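Local coordinates for protein Tae4 (Agrobacterium tumefaciens, PDB 6IJF) that probably cleaves amide bonds in the bacterial cell-wall peptidoglycan, as an amidase effector delivered by the type VI secretion system, at residues Leu90-Arg93 / Gly98-Asp101; Val119-Ile124 / Gly130-Leu135. One frame throughout, in Å; residues are numbered along the deposited sequence.

Contact 1 (Leu90-Arg93 / Gly98-Asp101); sequences LMKR and GEPD. With SO4 (sulfate ion), chain F.
Met91 and Gly98 meet at the end of helix 84-92. Here the loop after the helix folds back on the helix end before strand 101-103. The Met91 carbonyl O accepts a weak hydrogen bond from Gly98 N, 3.3 Å away and bent to 120°. The Met91 side chain turns the other way and packs on Ile63, Leu97 and Trp159.

Lys92 has the largest area buried in the contact. Its backbone runs against Gly98, and Lys92 CA makes a CA-H...O contact of 3.3 Å to Gly98 O. Gly98 CA likewise approaches Lys92 O. Gly98 has a positive phi of 78°, which by itself favours glycine. Its carbonyl O is also hydrogen-bonded by the indole of Trp159. Beyond CG the Lys92 chain is extended and passes across Pro100 and Glu99. Lys92 CG rests 3.7 Å from Pro100 CD. Glu99 is bent at chi2 (-49°), which folds its carboxylate back over the lysine, with Glu99 OE1 3.4 Å from Lys92 CE. The charges stay apart, with Lys92 NZ 4.4 Å from Glu99 OE1, too far for a salt bridge. Trp157 of strand 155-160 packs against both Lys92 and Pro100.

Arg93 closes the loop with its carbonyl O, which takes a hydrogen bond of 3.0 Å from Gly98 N. The donor stands above the carbonyl plane. The Arg93 guanidinium binds a sulfate, probably from the crystallisation liquor, and its NH2 also bonds to Val64 O. Thr94 and Ser95 also bind this ion. The sulfate lies at the guanidinium edge, where one oxygen, O3, receives both Arg93 NE and Arg93 NH1, the latter at 2.9 Å.

Contact 2 (Val119-Ile124 / Gly130-Leu135); sequences VAFNNI and GGHIDL
Gly131 brings its CA to within 3.1 Å of Phe121 O in this antiparallel beta hairpin. The Gly131 backbone, with a phi of 126°, lies where glycine is favoured and lets the strands come this close. Ile124 CD1 packs on Gly131 CA at 3.5 Å and lies near His132 N.

Strands 116-122 and 131-137 are joined by paired backbone bonds at Val119 with Asp134 and at Phe121 with His132. The Phe121 N to His132 O bond is 2.8 Å and nearly straight. Asn123 N also hydrogen-bonds to Gly130 O, the donor above the carbonyl plane.

Phe121 and His132 lie side by side on one face of the sheet. Phe121 CD2 meets the edge of the imidazole in its plane, 3.9 Å from His132 CD2. Val119 CG2 lies over one face of the phenyl ring, offset toward its rim. On the other face of the sheet, Ala120 and Ile133 pack against Met84 of helix 84-92.

His132 CG is anti to the backbone N (chi1 -180°), which carries the ring along the strand toward Asp134. Together with Cys48 they fit a Cys-His-Asp triad, consistent with a papain-like amidase. Asp134 OD2 also accepts the backbone N-H groups of Ser147 and Ala148, and its OD1 takes Leu135 N. These bonds hold the carboxylate in place. His132 NE2 donates to Asp134 OD2 over 2.8 Å, on the anti side and 31° out of the carboxylate plane.

In the fold
The contacts follow one another along the chain, and neither encloses nor crosses the other. Contact 1 comes first and closes the short loop 94-97 after helix 84-92. The chain then forms strand 101-103, an outermost strand of the five-stranded sheet within this chain. Helix 108-112 follows. Contact 2 closes loop 125-129 and pairs two inner strands of that sheet. The contact centres are 13 Å apart, and their nearest atoms about 5 Å apart, so they do not touch. Strand 155-160 lies between strands 101-103 and 116-122 and links the two regions. Trp157 and Trp159 reach both contacts, as does helix 84-92.

Contact 1 (Leu90-Arg93 / Gly98-Asp101)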
loop_
_atom_site.group_PDB
_atom_site.type_symbol
_atom_site.label_atom_id
_atom_site.label_comp_id
_atom_site.label_asym_id
_atom_site.label_seq_id
_atom_site.Cartn_x
_atom_site.Cartn_y
_atom_site.Cartn_z
ATOM N N LEU C 90 -19.804 -16.141 21.469
ATOM C CA LEU C 90 -19.760 -15.926 22.929
ATOM C C LEU C 90 -19.964 -14.454 23.248
ATOM O O LEU C 90 -20.702 -14.134 24.207
ATOM C CB LEU C 90 -18.400 -16.416 23.437
ATOM C CG LEU C 90 -18.157 -16.264 24.931
ATOM C CD1 LEU C 90 -17.474 -17.527 25.441
ATOM C CD2 LEU C 90 -17.302 -15.042 25.239
ATOM N N MET C 91 -19.308 -13.567 22.499
ATOM C CA MET C 91 -19.359 -12.114 22.778
ATOM C C MET C 91 -20.797 -11.626 22.623
ATOM O O MET C 91 -21.139 -10.619 23.304
ATOM C CB MET C 91 -18.451 -11.325 21.821
ATOM C CG MET C 91 -16.947 -11.370 22.204
ATOM S SD MET C 91 -16.696 -10.671 23.837
ATOM C CE MET C 91 -15.379 -11.719 24.471
ATOM N N LYS C 92 -21.571 -12.286 21.749
ATOM C CA LYS C 92 -22.973 -11.911 21.394
ATOM C C LYS C 92 -23.910 -12.189 22.569
ATOM O O LYS C 92 -24.981 -11.581 22.607
ATOM C CB LYS C 92 -23.466 -12.719 20.184
ATOM C CG LYS C 92 -24.156 -11.942 19.094
ATOM C CD LYS C 92 -24.383 -12.783 17.838
ATOM C CE LYS C 92 -25.535 -12.282 16.992
ATOM N NZ LYS C 92 -25.732 -13.113 15.782
ATOM N N ARG C 93 -23.529 -13.080 23.493
ATOM C CA ARG C 93 -24.387 -13.452 24.648
ATOM C C ARG C 93 -24.628 -12.224 25.510
ATOM O O ARG C 93 -23.725 -11.380 25.619
ATOM C CB ARG C 93 -23.787 -14.604 25.445
ATOM C CG ARG C 93 -23.735 -15.871 24.600
ATOM C CD ARG C 93 -22.692 -16.820 25.147
ATOM N NE ARG C 93 -22.919 -17.083 26.559
ATOM C CZ ARG C 93 -22.028 -17.622 27.399
ATOM N NH1 ARG C 93 -22.337 -17.752 28.678
ATOM N NH2 ARG C 93 -20.831 -17.992 26.969
ATOM N N GLY C 98 -23.529 -8.682 24.398
ATOM C CA GLY C 98 -24.895 -8.621 23.845
ATOM C C GLY C 98 -24.897 -8.447 22.331
ATOM O O GLY C 98 -23.862 -8.769 21.692
ATOM N N GLU C 99 -26.019 -7.996 21.772
ATOM C CA GLU C 99 -26.236 -7.892 20.314
ATOM C C GLU C 99 -25.322 -6.795 19.784
ATOM O O GLU C 99 -25.330 -5.674 20.293
ATOM C CB GLU C 99 -27.705 -7.584 19.958
ATOM C CG GLU C 99 -28.619 -8.797 20.093
ATOM C CD GLU C 99 -28.138 -10.083 19.428
ATOM O OE1 GLU C 99 -27.772 -10.047 18.223
ATOM O OE2 GLU C 99 -28.138 -11.136 20.111
ATOM N N PRO C 100 -24.523 -7.097 18.750
ATOM C CA PRO C 100 -23.698 -6.069 18.106
ATOM C C PRO C 100 -24.536 -5.276 17.089
ATOM O O PRO C 100 -25.610 -5.715 16.752
ATOM C CB PRO C 100 -22.629 -6.909 17.405
ATOM C CG PRO C 100 -23.453 -8.094 16.933
ATOM C CD PRO C 100 -24.360 -8.415 18.130
ATOM N N ASP C 101 -24.006 -4.160 16.595
ATOM C CA ASP C 101 -24.546 -3.447 15.407
ATOM C C ASP C 101 -23.996 -4.148 14.168
ATOM O O ASP C 101 -22.786 -4.119 13.957
ATOM C CB ASP C 101 -24.141 -1.966 15.439
ATOM C CG ASP C 101 -24.657 -1.192 16.640
ATOM O OD1 ASP C 101 -25.653 -1.625 17.195
ATOM O OD2 ASP C 101 -24.097 -0.139 16.949
HETATM S S SO4 F . -26.240 -16.114 28.291
HETATM O O1 SO4 F . -27.310 -16.583 29.130
HETATM O O2 SO4 F . -26.269 -14.674 28.243
HETATM O O3 SO4 F . -24.973 -16.560 28.832
HETATM O O4 SO4 F . -26.428 -16.616 26.951
#

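Contact 2 (Val119-Ile124 / Gly130-Leu135)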
loop_
_atom_site.group_PDB
_atom_site.type_symbol
_atom_site.label_atom_id
_atom_site.label_comp_id
_atom_site.label_asym_id
_atom_site.label_seq_id
_atom_site.Cartn_x
_atom_site.Cartn_y
_atom_site.Cartn_z
ATOM N N VAL C 119 -14.769 -5.592 17.232
ATOM C CA VAL C 119 -15.269 -5.708 15.838
ATOM C C VAL C 119 -15.004 -7.127 15.351
ATOM O O VAL C 119 -13.915 -7.644 15.615
ATOM C CB VAL C 119 -14.649 -4.652 14.904
ATOM C CG1 VAL C 119 -13.136 -4.776 14.814
ATOM C CG2 VAL C 119 -15.301 -4.697 13.532
ATOM N N ALA C 120 -15.961 -7.693 14.628
ATOM C CA ALA C 120 -15.847 -8.997 13.957
ATOM C C ALA C 120 -16.123 -8.812 12.474
ATOM O O ALA C 120 -17.195 -8.287 12.128
ATOM C CB ALA C 120 -16.806 -9.963 14.589
ATOM N N PHE C 121 -15.145 -9.176 11.657
ATOM C CA PHE C 121 -15.197 -9.200 10.179
ATOM C C PHE C 121 -15.512 -10.640 9.803
ATOM O O PHE C 121 -14.624 -11.496 9.964
ATOM C CB PHE C 121 -13.887 -8.698 9.578
ATOM C CG PHE C 121 -13.480 -7.312 10.027
ATOM C CD1 PHE C 121 -13.974 -6.174 9.397
ATOM C CD2 PHE C 121 -12.574 -7.143 11.056
ATOM C CE1 PHE C 121 -13.589 -4.912 9.814
ATOM C CE2 PHE C 121 -12.155 -5.879 11.443
ATOM C CZ PHE C 121 -12.677 -4.763 10.842
ATOM N N ASN C 122 -16.744 -10.899 9.355
ATOM C CA ASN C 122 -17.239 -12.281 9.106
ATOM C C ASN C 122 -17.092 -12.639 7.628
ATOM O O ASN C 122 -17.552 -11.838 6.790
ATOM C CB ASN C 122 -18.689 -12.444 9.543
ATOM C CG ASN C 122 -18.923 -11.927 10.934
ATOM O OD1 ASN C 122 -19.667 -10.957 11.126
ATOM N ND2 ASN C 122 -18.234 -12.507 11.899
ATOM N N ASN C 123 -16.498 -13.791 7.326
ATOM C CA ASN C 123 -16.387 -14.377 5.964
ATOM C C ASN C 123 -15.554 -13.464 5.060
ATOM O O ASN C 123 -16.107 -12.681 4.250
ATOM C CB ASN C 123 -17.791 -14.702 5.437
ATOM C CG ASN C 123 -18.575 -15.509 6.446
ATOM O OD1 ASN C 123 -18.111 -16.551 6.907
ATOM N ND2 ASN C 123 -19.714 -14.983 6.859
ATOM N N ILE C 124 -14.251 -13.559 5.185
ATOM C CA ILE C 124 -13.269 -12.767 4.395
ATOM C C ILE C 124 -12.935 -13.477 3.088
ATOM O O ILE C 124 -12.504 -14.616 3.100
ATOM C CB ILE C 124 -12.012 -12.492 5.242
ATOM C CG1 ILE C 124 -12.411 -11.686 6.492
ATOM C CG2 ILE C 124 -10.921 -11.842 4.407
ATOM C CD1 ILE C 124 -11.480 -11.834 7.688
ATOM N N GLY C 130 -13.457 -18.398 10.063
ATOM C CA GLY C 130 -14.646 -17.605 10.452
ATOM C C GLY C 130 -14.501 -16.132 10.072
ATOM O O GLY C 130 -15.521 -15.462 9.802
ATOM N N GLY C 131 -13.269 -15.624 9.998
ATOM C CA GLY C 131 -13.010 -14.190 9.818
ATOM C C GLY C 131 -12.076 -13.686 10.898
ATOM O O GLY C 131 -11.209 -14.455 11.341
ATOM N N HIS C 132 -12.174 -12.405 11.227
ATOM C CA HIS C 132 -11.183 -11.695 12.073
ATOM C C HIS C 132 -11.943 -10.975 13.170
ATOM O O HIS C 132 -12.950 -10.311 12.877
ATOM C CB HIS C 132 -10.350 -10.729 11.226
ATOM C CG HIS C 132 -9.321 -9.983 12.005
ATOM N ND1 HIS C 132 -8.231 -10.618 12.544
ATOM C CD2 HIS C 132 -9.233 -8.676 12.351
ATOM C CE1 HIS C 132 -7.496 -9.729 13.201
ATOM N NE2 HIS C 132 -8.075 -8.522 13.074
ATOM N N ILE C 133 -11.468 -11.115 14.400
ATOM C CA ILE C 133 -12.010 -10.341 15.548
ATOM C C ILE C 133 -10.887 -9.511 16.156
ATOM O O ILE C 133 -9.711 -9.971 16.147
ATOM C CB ILE C 133 -12.690 -11.299 16.544
ATOM C CG1 ILE C 133 -13.517 -10.509 17.544
ATOM C CG2 ILE C 133 -11.677 -12.249 17.190
ATOM C CD1 ILE C 133 -14.473 -11.367 18.334
ATOM N N ASP C 134 -11.211 -8.304 16.599
ATOM C CA ASP C 134 -10.173 -7.299 16.906
ATOM C C ASP C 134 -10.827 -6.216 17.752
ATOM O O ASP C 134 -12.049 -6.273 17.976
ATOM C CB ASP C 134 -9.568 -6.724 15.610
ATOM C CG ASP C 134 -8.130 -6.245 15.716
ATOM O OD1 ASP C 134 -7.718 -5.837 16.811
ATOM O OD2 ASP C 134 -7.407 -6.370 14.722
ATOM N N LEU C 135 -10.011 -5.285 18.225
ATOM C CA LEU C 135 -10.455 -4.037 18.881
ATOM C C LEU C 135 -10.294 -2.903 17.891
ATOM O O LEU C 135 -9.321 -2.877 17.130
ATOM C CB LEU C 135 -9.613 -3.739 20.135
ATOM C CG LEU C 135 -9.565 -4.856 21.186
ATOM C CD1 LEU C 135 -8.862 -4.385 22.424
ATOM C CD2 LEU C 135 -10.945 -5.401 21.516
#